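Local coordinates for peridinin-chlorophyll A protein (Amphidinium carterae, PDB 2C9E) that probably serves as a water-soluble antenna that captures blue-green sunlight, holding peridinin and chlorophyll a inside an all-helical protein shell, at residues 9-14 with 89-94; 27-32 with 120-125; 241-246 with 265-270. All coordinates share one frame; numbering follows the deposited sequence.

From the N terminus, helix 2-18 is met by helix 87-102 in contact 1, which closes a loop of 74 intervening residues. Contact 2 opens inside that loop, on helix 28-39, the next helix after 2-18, and closes beyond it on helix 119-128, so the two contacts cross along the chain. Their centres lie about 22 Å apart, with no touch, and together they tie four helices of the N-terminal half round its pigments. Contact 3 follows in series, in the C-terminal half, where only 18 residues, half of them helical, separate the two segments of helices 234-251 and 261-276. It lies across the chain's centre from both others.

Contact 1 (9-14 with 89-94); sequences RFSDAT and DFAAVN. With PID (peridinin), chain F.
In the helical wall round the pigments of the N-terminal half, helix 2-18 meets helix 87-102 through S11 and A91, whose CA atoms come within 5.2 Å. The axes of the short segments approach to 9.2 Å. S11 sets its OG 3.3 Å from the CA of A91, a closeness that the small alanine permits. This hydroxyl has several partners. N94 ND2 donates to S11 OG in a weak bond, long but nearly straight at 173°, a water donates both to S11 OG and to the carbonyl O of A91, and S7 O, one turn earlier in the helix, is also hydrogen-bonded to it.

The two helices form part of the PCP fold, in which helices enclose carotenoid and chlorophyll, and N94 is one of the residues through which helix 87-102 meets the peridinin, with V93 and F90. Its amide stands beside the F10 ring, the two planes 65° apart, with N94 CG near the ring plane at the edge. While ND2 turns to the serine, N94 OD1 faces the polyene, 3.0 Å from C18 of the peridinin. The other end of the contact belongs to T14 and F90. With its hydroxyl between the backbone N and the carbonyl carbon (chi1 53°), T14 OG1 donates to F10 O at 2.8 Å, from above the carbonyl plane, while its CG2 lies over one face of the F10 ring. The same OG1 sits at the edge of the F90 ring, 3.3 Å from CE2. F90 reaches the pigment with CE1, 3.7 Å from C22 of the peridinin, and together with F10 and T14 it also touches the bound digalactosyl diacyl glycerol. Y15 packs edge-to-face on F90, and helix 132-152 covers F10 through S141 and L145.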
# COMPACT_ATOMS: atom_id res chain seq x y z
N ARG A 9 -23.45 6.95 -10.22
CA ARG A 9 -23.23 7.44 -11.57
C ARG A 9 -21.76 7.19 -11.97
O ARG A 9 -21.48 6.75 -13.08
CB ARG A 9 -23.61 8.93 -11.66
CG ARG A 9 -24.95 9.19 -12.34
CD ARG A 9 -25.67 10.41 -11.81
NE ARG A 9 -26.69 10.04 -10.81
CZ ARG A 9 -27.44 10.89 -10.10
NH1 ARG A 9 -27.32 12.21 -10.25
NH2 ARG A 9 -28.34 10.41 -9.24
N PHE A 10 -20.82 7.43 -11.06
CA PHE A 10 -19.42 7.21 -11.40
C PHE A 10 -19.19 5.74 -11.75
O PHE A 10 -18.50 5.40 -12.73
CB PHE A 10 -18.53 7.65 -10.23
CG PHE A 10 -17.05 7.36 -10.44
CD1 PHE A 10 -16.30 8.13 -11.34
CD2 PHE A 10 -16.41 6.40 -9.65
CE1 PHE A 10 -14.89 7.97 -11.47
CE2 PHE A 10 -15.02 6.20 -9.74
CZ PHE A 10 -14.23 6.99 -10.66
N SER A 11 -19.75 4.87 -10.93
CA SER A 11 -19.62 3.42 -11.13
C SER A 11 -20.12 3.01 -12.51
O SER A 11 -19.48 2.23 -13.24
CB SER A 11 -20.44 2.68 -10.06
OG SER A 11 -19.87 2.85 -8.78
N ASP A 12 -21.29 3.51 -12.86
CA ASP A 12 -21.85 3.23 -14.17
C ASP A 12 -20.92 3.67 -15.29
O ASP A 12 -20.72 2.99 -16.28
CB ASP A 12 -23.19 3.97 -14.32
CG ASP A 12 -24.29 3.32 -13.54
OD1 ASP A 12 -24.17 2.09 -13.38
OD2 ASP A 12 -25.26 4.01 -13.10
N ALA A 13 -20.37 4.87 -15.14
CA ALA A 13 -19.52 5.40 -16.17
C ALA A 13 -18.19 4.70 -16.36
O ALA A 13 -17.64 4.68 -17.48
CB ALA A 13 -19.30 6.91 -15.90
N THR A 14 -17.68 4.10 -15.28
CA THR A 14 -16.35 3.51 -15.30
C THR A 14 -16.22 2.01 -15.47
O THR A 14 -15.17 1.52 -15.97
CB THR A 14 -15.60 3.93 -14.04
OG1 THR A 14 -16.39 3.61 -12.88
CG2 THR A 14 -15.35 5.41 -14.04
N ASP A 89 -19.95 -5.57 -6.71
CA ASP A 89 -18.77 -5.37 -5.85
C ASP A 89 -18.00 -4.10 -6.22
O ASP A 89 -17.50 -3.40 -5.33
CB ASP A 89 -17.81 -6.58 -5.90
CG ASP A 89 -18.43 -7.88 -5.34
OD1 ASP A 89 -19.50 -7.81 -4.71
OD2 ASP A 89 -17.83 -8.96 -5.53
N PHE A 90 -17.95 -3.83 -7.54
CA PHE A 90 -17.29 -2.65 -8.08
C PHE A 90 -17.94 -1.39 -7.55
O PHE A 90 -17.26 -0.52 -7.01
CB PHE A 90 -17.39 -2.61 -9.60
CG PHE A 90 -16.58 -1.49 -10.23
CD1 PHE A 90 -15.18 -1.58 -10.31
CD2 PHE A 90 -17.23 -0.35 -10.78
CE1 PHE A 90 -14.41 -0.57 -10.94
CE2 PHE A 90 -16.48 0.67 -11.40
CZ PHE A 90 -15.06 0.56 -11.49
N ALA A 91 -19.25 -1.27 -7.75
CA ALA A 91 -19.97 -0.09 -7.27
C ALA A 91 -19.80 0.07 -5.76
O ALA A 91 -19.69 1.21 -5.28
CB ALA A 91 -21.47 -0.17 -7.64
N ALA A 92 -19.75 -1.04 -5.01
CA ALA A 92 -19.57 -0.95 -3.54
C ALA A 92 -18.15 -0.49 -3.17
O ALA A 92 -17.94 0.15 -2.12
CB ALA A 92 -19.85 -2.30 -2.88
N VAL A 93 -17.15 -0.81 -3.99
CA VAL A 93 -15.80 -0.35 -3.67
C VAL A 93 -15.76 1.18 -3.80
O VAL A 93 -15.20 1.86 -2.95
CB VAL A 93 -14.74 -0.98 -4.62
CG1 VAL A 93 -13.39 -0.19 -4.56
CG2 VAL A 93 -14.51 -2.42 -4.19
N ASN A 94 -16.41 1.71 -4.83
CA ASN A 94 -16.40 3.14 -5.03
C ASN A 94 -17.15 3.91 -4.00
O ASN A 94 -16.76 5.04 -3.67
CB ASN A 94 -16.95 3.50 -6.40
CG ASN A 94 -16.01 3.08 -7.50
OD1 ASN A 94 -14.78 3.08 -7.31
ND2 ASN A 94 -16.57 2.69 -8.66
C1 PID F . -11.01 16.86 -4.26
C2 PID F . -11.09 18.33 -3.81
C3 PID F . -10.83 18.43 -2.31
C4 PID F . -11.93 17.64 -1.59
C5 PID F . -11.85 16.13 -1.84
C6 PID F . -11.45 15.76 -3.29
C7 PID F . -11.90 14.51 -3.72
C8 PID F . -11.13 13.50 -4.30
C9 PID F . -11.60 12.24 -4.69
C10 PID F . -12.89 11.75 -4.58
C11 PID F . -10.86 11.24 -5.16
C12 PID F . -11.63 10.15 -5.34
C13 PID F . -11.18 8.92 -5.80
C14 PID F . -11.94 7.76 -6.00
C15 PID F . -11.31 6.60 -6.47
C16 PID F . -11.92 5.37 -6.69
C17 PID F . -11.21 4.27 -7.15
C18 PID F . -11.81 3.02 -7.34
C19 PID F . -11.13 1.88 -7.77
C20 PID F . -11.82 0.67 -7.88
C21 PID F . -11.27 -0.55 -8.26
C22 PID F . -12.08 -1.69 -8.29
C23 PID F . -11.60 -2.87 -8.61
C24 PID F . -11.09 -4.05 -8.85
C25 PID F . -10.49 -4.93 -7.74
C26 PID F . -9.04 -5.23 -8.11
C27 PID F . -8.88 -5.79 -9.53
C28 PID F . -9.54 -4.89 -10.59
C29 PID F . -11.01 -4.61 -10.27
C30 PID F . -6.77 -6.88 -9.39
C31 PID F . -5.30 -7.01 -9.78
CM1 PID F . -11.16 16.66 -5.77
CM2 PID F . -13.22 15.56 -1.48
CM3 PID F . -10.82 15.57 -0.86
CM4 PID F . -13.44 7.75 -5.68
CM5 PID F . -9.78 -0.68 -8.60
CM6 PID F . -10.47 -4.20 -6.40
CM7 PID F . -11.31 -6.21 -7.58
CM8 PID F . -11.58 -3.60 -11.28
O1 PID F . -10.07 16.02 -3.58
O2 PID F . -10.90 19.80 -1.88
O3 PID F . -13.87 12.36 -4.16
O4 PID F . -12.92 10.44 -4.99
O5 PID F . -11.76 -5.83 -10.29
O6 PID F . -7.48 -5.81 -9.84
O7 PID F . -7.32 -7.78 -8.75
O HOH W 1 -20.83 3.12 -6.35

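Contact 2 (27-32 with 120-125); sequences SAIAKY and RELQGK. With PID (peridinin), chain D.
A28 opens the packing of helix 28-39 on L122 of helix 119-128: its CB lies 3.9 Å from L122 CD1, and the same methyl rests beside the aliphatic part of K125. Just before it, S27 is the N-cap, its OG accepting weak bonds from the backbone N of I29 and of A30. The next residue, I29, works in two directions. Its CD1 meets L122 CD2 at 3.8 Å, while CG1 and CG2 lie along the polyene of a peridinin, CG2 3.6 Å from its methyl CM5. CG2 anti to the backbone N and CG1 beside it (chi1 -68°) put both branches on the polyene, and CD1, beyond CG1, carries on to L122. Shortening I29 to an alanine would probably open a gap between L122 and the polyene, leaving the middle of the carotenoid less firmly seated. A30 continues the pigment wall, its CA 3.7 Å from methyl CM8 of the same peridinin. One turn after A28 comes Y32, whose ring receives L122 CD2 over one face in a CH-pi contact, 4.2 Å from the centroid and 23° off the normal. L122 thus divides its two methyls, CD1 for A28 and CD2 for I29 and Y32. The phenol OH of Y32 is hydrogen-bonded to P117 O. On the second helix Q123 holds the far end of the carotenoid, with NE2 donating to O1 of the peridinin at 3.0 Å and also hydrogen-bonded to the digalactosyl lipid. The two segments pack nearly antiparallel, at 163° with axes 10.2 Å apart, in the all-helical PCP fold; chlorophyll a touches I29, Y32 and L122, and F116, in the loop before helix 119-128, touches Y32.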
# COMPACT_ATOMS: atom_id res chain seq x y z
N SER A 27 0.87 -3.41 -17.06
CA SER A 27 0.31 -2.23 -17.70
C SER A 27 1.23 -1.00 -17.57
O SER A 27 2.39 -1.09 -17.19
CB SER A 27 -1.04 -1.92 -17.05
OG SER A 27 -0.84 -1.62 -15.68
N ALA A 28 0.70 0.14 -17.92
CA ALA A 28 1.45 1.36 -17.83
C ALA A 28 1.61 1.65 -16.32
O ALA A 28 2.58 2.29 -15.90
CB ALA A 28 0.69 2.47 -18.54
N ILE A 29 0.67 1.15 -15.50
CA ILE A 29 0.75 1.36 -14.06
C ILE A 29 1.89 0.53 -13.46
O ILE A 29 2.70 1.05 -12.71
CB ILE A 29 -0.58 0.98 -13.39
CG1 ILE A 29 -1.64 1.97 -13.82
CG2 ILE A 29 -0.47 0.98 -11.89
CD1 ILE A 29 -1.69 3.18 -12.95
N ALA A 30 1.96 -0.76 -13.81
CA ALA A 30 3.00 -1.64 -13.27
C ALA A 30 4.37 -1.03 -13.56
O ALA A 30 5.25 -1.03 -12.70
CB ALA A 30 2.89 -3.06 -13.90
N LYS A 31 4.55 -0.53 -14.77
CA LYS A 31 5.84 0.04 -15.18
C LYS A 31 6.06 1.39 -14.55
O LYS A 31 7.20 1.73 -14.21
CB LYS A 31 5.95 0.17 -16.72
CG LYS A 31 5.79 -1.17 -17.39
CD LYS A 31 5.66 -1.08 -18.90
CE LYS A 31 5.76 -2.46 -19.50
NZ LYS A 31 6.03 -2.30 -20.94
N TYR A 32 4.99 2.18 -14.38
CA TYR A 32 5.19 3.46 -13.72
C TYR A 32 5.65 3.27 -12.25
O TYR A 32 6.58 3.91 -11.82
CB TYR A 32 3.92 4.29 -13.74
CG TYR A 32 3.96 5.44 -12.79
CD1 TYR A 32 4.55 6.65 -13.16
CD2 TYR A 32 3.46 5.31 -11.48
CE1 TYR A 32 4.65 7.72 -12.25
CE2 TYR A 32 3.56 6.38 -10.54
CZ TYR A 32 4.15 7.58 -10.94
OH TYR A 32 4.25 8.67 -10.06
N ARG A 120 1.73 12.68 -14.71
CA ARG A 120 1.09 13.21 -15.93
C ARG A 120 1.35 12.37 -17.19
O ARG A 120 0.48 12.22 -18.05
CB ARG A 120 1.58 14.63 -16.22
CG ARG A 120 1.11 15.21 -17.56
CD ARG A 120 1.11 16.72 -17.46
NE ARG A 120 1.90 17.40 -18.49
CZ ARG A 120 1.40 17.91 -19.62
NH1 ARG A 120 0.09 17.81 -19.90
NH2 ARG A 120 2.21 18.55 -20.45
N GLU A 121 2.56 11.85 -17.32
CA GLU A 121 2.89 11.02 -18.47
C GLU A 121 2.13 9.69 -18.31
O GLU A 121 1.77 9.05 -19.27
CB GLU A 121 4.40 10.76 -18.51
CG GLU A 121 5.30 11.93 -18.96
CD GLU A 121 5.09 13.29 -18.23
OE1 GLU A 121 4.93 13.35 -16.96
OE2 GLU A 121 5.12 14.33 -18.97
N LEU A 122 1.88 9.27 -17.08
CA LEU A 122 1.17 8.03 -16.88
C LEU A 122 -0.27 8.24 -17.26
O LEU A 122 -0.86 7.45 -17.97
CB LEU A 122 1.24 7.59 -15.42
CG LEU A 122 0.17 6.57 -15.03
CD1 LEU A 122 0.36 5.26 -15.82
CD2 LEU A 122 0.24 6.35 -13.51
N GLN A 123 -0.85 9.31 -16.76
CA GLN A 123 -2.24 9.56 -17.07
C GLN A 123 -2.43 9.65 -18.60
O GLN A 123 -3.39 9.09 -19.16
CB GLN A 123 -2.73 10.81 -16.34
CG GLN A 123 -4.18 11.03 -16.55
CD GLN A 123 -4.76 11.88 -15.48
OE1 GLN A 123 -4.49 11.67 -14.29
NE2 GLN A 123 -5.58 12.86 -15.88
N GLY A 124 -1.52 10.34 -19.29
CA GLY A 124 -1.65 10.39 -20.74
C GLY A 124 -1.60 8.99 -21.36
O GLY A 124 -2.34 8.70 -22.28
N LYS A 125 -0.74 8.10 -20.87
CA LYS A 125 -0.70 6.75 -21.42
C LYS A 125 -1.99 5.99 -21.13
O LYS A 125 -2.41 5.17 -21.94
CB LYS A 125 0.45 5.89 -20.85
CG LYS A 125 1.89 6.37 -21.10
CD LYS A 125 2.93 5.32 -20.62
CE LYS A 125 4.43 5.65 -21.00
NZ LYS A 125 5.10 6.74 -20.17
C1 PID D . -6.62 12.98 -19.79
C2 PID D . -6.75 14.19 -20.73
C3 PID D . -7.98 15.00 -20.32
C4 PID D . -9.22 14.12 -20.47
C5 PID D . -9.26 12.95 -19.47
C6 PID D . -7.88 12.32 -19.23
C7 PID D . -7.90 10.96 -18.90
C8 PID D . -7.59 10.40 -17.66
C9 PID D . -7.64 9.03 -17.37
C10 PID D . -7.98 7.98 -18.22
C11 PID D . -7.31 8.49 -16.19
C12 PID D . -7.39 7.16 -16.28
C13 PID D . -6.91 6.29 -15.31
C14 PID D . -6.89 4.89 -15.32
C15 PID D . -6.29 4.21 -14.25
C16 PID D . -6.10 2.83 -14.17
C17 PID D . -5.40 2.29 -13.08
C18 PID D . -5.06 0.94 -12.97
C19 PID D . -4.30 0.46 -11.90
C20 PID D . -3.87 -0.87 -11.86
C21 PID D . -3.08 -1.46 -10.87
C22 PID D . -2.66 -2.79 -11.03
C23 PID D . -1.89 -3.48 -10.22
C24 PID D . -1.05 -4.19 -9.49
C25 PID D . -1.51 -5.11 -8.35
C26 PID D . -0.49 -5.20 -7.21
C27 PID D . 0.94 -5.46 -7.69
C28 PID D . 1.34 -4.29 -8.61
C29 PID D . 0.45 -4.18 -9.85
C30 PID D . 2.95 -6.07 -6.54
C31 PID D . 3.68 -6.34 -5.22
CM1 PID D . -5.35 12.15 -20.02
CM2 PID D . -10.25 11.93 -20.04
CM3 PID D . -9.82 13.48 -18.14
CM4 PID D . -7.47 4.11 -16.51
CM5 PID D . -2.72 -0.69 -9.60
CM6 PID D . -2.84 -4.63 -7.74
CM7 PID D . -1.71 -6.51 -8.95
CM8 PID D . 0.84 -2.90 -10.59
O1 PID D . -7.03 13.17 -18.44
O2 PID D . -8.10 16.12 -21.20
O3 PID D . -8.45 8.08 -19.36
O4 PID D . -7.83 6.81 -17.53
O5 PID D . 0.70 -5.31 -10.69
O6 PID D . 1.72 -5.51 -6.48
O7 PID D . 3.46 -6.44 -7.60

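Contact 3 (241-246 with 265-270); sequences VFAHVR and ARVNLA. With CLA (chlorophyll a), chain C.
A close antiparallel helix pair in the C-terminal half of the PCP fold, helices 234-251 and 261-276, brings A243 against V267 and A270, next to the chlorophyll a that V241 and H244 line. The segment axes lie 8.6 Å apart at 168°, and at this spacing the CB of A243 meets the CB of A270 at 3.9 Å, and the carbonyl O of A243 lies 3.6 Å from V267 CG2. V267 turns its other methyl to H244. With CG1 anti to the backbone N (chi1 165°), that methyl sits over one face of the imidazole in a CH-pi contact, 3.8 Å from the ring centroid, while the chlorophyll macrocycle lies on the opposite face. At the outer end the arginines R246 and R266 lie with guanidinium planes 16° apart, but their separation is too short to be trusted in detail; D263 forms a salt bridge with R266. The imidazole is held from both nitrogens, ND1 by A240 O and NE2 by a water. That water, in the plane of the ring, lies 2.7 Å from H244 NE2. Its O binds the chlorophyll magnesium, MG, at 2.1 Å, so the histidine reaches the metal through one water.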
# COMPACT_ATOMS: atom_id res chain seq x y z
N VAL A 241 2.19 2.82 10.84
CA VAL A 241 2.12 3.75 9.73
C VAL A 241 2.83 5.08 10.15
O VAL A 241 3.66 5.63 9.42
CB VAL A 241 0.63 4.01 9.34
CG1 VAL A 241 0.51 5.19 8.34
CG2 VAL A 241 0.01 2.77 8.68
N PHE A 242 2.50 5.62 11.32
CA PHE A 242 3.13 6.84 11.70
C PHE A 242 4.67 6.62 11.90
O PHE A 242 5.49 7.49 11.53
CB PHE A 242 2.47 7.41 12.96
CG PHE A 242 3.08 8.70 13.41
CD1 PHE A 242 3.05 9.81 12.57
CD2 PHE A 242 3.79 8.78 14.61
CE1 PHE A 242 3.72 11.00 12.90
CE2 PHE A 242 4.47 9.95 14.98
CZ PHE A 242 4.44 11.06 14.12
N ALA A 243 5.06 5.48 12.47
CA ALA A 243 6.50 5.21 12.65
C ALA A 243 7.22 5.38 11.28
O ALA A 243 8.30 5.95 11.19
CB ALA A 243 6.71 3.78 13.20
N HIS A 244 6.61 4.89 10.19
CA HIS A 244 7.24 5.02 8.86
C HIS A 244 7.24 6.50 8.41
O HIS A 244 8.18 6.94 7.79
CB HIS A 244 6.50 4.19 7.81
CG HIS A 244 6.70 2.70 7.93
ND1 HIS A 244 6.03 1.92 8.87
CD2 HIS A 244 7.47 1.83 7.21
CE1 HIS A 244 6.37 0.65 8.71
NE2 HIS A 244 7.25 0.57 7.71
N VAL A 245 6.15 7.24 8.67
CA VAL A 245 6.07 8.67 8.31
C VAL A 245 7.27 9.33 9.00
O VAL A 245 7.98 10.12 8.41
CB VAL A 245 4.75 9.40 8.85
CG1 VAL A 245 4.91 10.93 8.72
CG2 VAL A 245 3.48 8.98 8.04
N ARG A 246 7.50 9.01 10.25
CA ARG A 246 8.66 9.64 10.90
C ARG A 246 10.00 9.22 10.25
O ARG A 246 10.86 10.06 10.00
CB ARG A 246 8.68 9.31 12.39
CG ARG A 246 9.98 9.69 13.05
CD ARG A 246 10.19 8.95 14.36
NE ARG A 246 9.22 9.37 15.38
CZ ARG A 246 8.50 8.51 16.09
NH1 ARG A 246 8.64 7.19 15.87
NH2 ARG A 246 7.65 8.96 17.02
N ALA A 265 14.55 1.61 14.40
CA ALA A 265 14.17 0.77 15.55
C ALA A 265 12.69 0.94 15.87
O ALA A 265 11.97 -0.05 16.11
CB ALA A 265 15.02 1.17 16.82
N ARG A 266 12.25 2.19 15.88
CA ARG A 266 10.85 2.48 16.17
C ARG A 266 9.93 1.80 15.13
O ARG A 266 8.90 1.25 15.49
CB ARG A 266 10.61 4.00 16.24
CG ARG A 266 10.31 4.50 17.67
CD ARG A 266 10.30 6.04 17.77
NE ARG A 266 11.47 6.59 17.09
CZ ARG A 266 11.77 7.88 16.97
NH1 ARG A 266 10.98 8.81 17.50
NH2 ARG A 266 12.88 8.23 16.33
N VAL A 267 10.34 1.81 13.86
CA VAL A 267 9.55 1.13 12.82
C VAL A 267 9.47 -0.37 13.10
O VAL A 267 8.38 -0.96 13.05
CB VAL A 267 10.14 1.30 11.38
CG1 VAL A 267 9.50 0.27 10.39
CG2 VAL A 267 9.87 2.69 10.88
N ASN A 268 10.59 -1.00 13.40
CA ASN A 268 10.53 -2.45 13.64
C ASN A 268 9.71 -2.80 14.88
O ASN A 268 9.04 -3.84 14.92
CB ASN A 268 11.94 -3.05 13.78
CG ASN A 268 12.72 -3.03 12.49
OD1 ASN A 268 13.92 -2.72 12.48
ND2 ASN A 268 12.07 -3.37 11.40
N LEU A 269 9.78 -1.97 15.91
CA LEU A 269 9.03 -2.30 17.12
C LEU A 269 7.53 -2.16 16.84
O LEU A 269 6.72 -3.00 17.25
CB LEU A 269 9.43 -1.36 18.27
CG LEU A 269 8.67 -1.54 19.60
CD1 LEU A 269 8.75 -3.00 20.08
CD2 LEU A 269 9.29 -0.61 20.65
N ALA A 270 7.18 -1.08 16.15
CA ALA A 270 5.80 -0.80 15.81
C ALA A 270 5.25 -1.91 14.93
O ALA A 270 4.12 -2.33 15.11
CB ALA A 270 5.72 0.56 15.13
MG CLA C . 7.32 -2.31 4.98
CHA CLA C . 7.80 -5.79 5.03
CHB CLA C . 9.83 -2.03 2.62
CHC CLA C . 6.26 0.91 4.21
CHD CLA C . 4.31 -2.88 6.66
NA CLA C . 8.75 -3.70 4.08
C1A CLA C . 8.76 -5.10 4.25
C2A CLA C . 9.82 -5.72 3.37
C3A CLA C . 10.58 -4.52 2.82
C4A CLA C . 9.69 -3.32 3.15
CMA CLA C . 11.92 -4.37 3.56
CAA CLA C . 9.19 -6.53 2.24
CBA CLA C . 10.22 -7.36 1.47
CGA CLA C . 9.64 -8.00 0.21
O1A CLA C . 10.39 -8.65 -0.52
O2A CLA C . 8.22 -7.86 -0.15
NB CLA C . 8.01 -0.79 3.74
C1B CLA C . 9.09 -0.90 2.89
C2B CLA C . 9.40 0.41 2.38
C3B CLA C . 8.43 1.27 2.81
C4B CLA C . 7.49 0.48 3.64
CMB CLA C . 10.66 0.80 1.52
CAB CLA C . 8.61 2.65 2.36
CBB CLA C . 7.75 3.61 2.72
NC CLA C . 5.58 -1.19 5.37
C1C CLA C . 5.38 0.13 5.02
C2C CLA C . 4.17 0.61 5.67
C3C CLA C . 3.63 -0.44 6.34
C4C CLA C . 4.51 -1.58 6.14
CMC CLA C . 3.56 2.01 5.62
CAC CLA C . 2.36 -0.45 7.17
CBC CLA C . 2.65 -0.07 8.67
ND CLA C . 6.27 -3.92 5.67
C1D CLA C . 5.15 -3.98 6.46
C2D CLA C . 5.07 -5.25 7.12
C3D CLA C . 6.06 -5.99 6.60
C4D CLA C . 6.79 -5.16 5.70
CMD CLA C . 3.98 -5.68 8.17
CAD CLA C . 6.65 -7.31 6.52
OBD CLA C . 6.55 -8.30 7.26
CBD CLA C . 7.62 -7.30 5.36
CGD CLA C . 8.91 -7.91 5.87
O1D CLA C . 9.80 -7.19 6.32
O2D CLA C . 9.05 -9.26 5.87
CED CLA C . 10.10 -9.81 6.46
C1 CLA C . 7.79 -8.52 -1.37
C2 CLA C . 6.43 -8.24 -1.52
C3 CLA C . 5.38 -9.05 -1.95
C4 CLA C . 5.56 -10.54 -2.41
C5 CLA C . 3.89 -8.52 -2.01
C6 CLA C . 3.70 -7.01 -1.65
C7 CLA C . 2.21 -6.61 -1.52
C8 CLA C . 1.94 -5.14 -1.09
C9 CLA C . 0.47 -4.98 -0.63
C10 CLA C . 2.21 -4.22 -2.30
C11 CLA C . 1.68 -2.77 -2.19
C12 CLA C . 2.23 -1.88 -3.30
C13 CLA C . 2.03 -2.37 -4.74
C14 CLA C . 2.98 -1.76 -5.75
C15 CLA C . 0.58 -2.11 -5.16
C16 CLA C . 0.14 -0.66 -5.29
C17 CLA C . -1.36 -0.61 -5.34
C18 CLA C . -1.97 0.76 -5.63
C19 CLA C . -3.47 0.65 -5.65
C20 CLA C . -1.48 1.27 -6.97
O HOH W 2 8.41 -1.57 6.65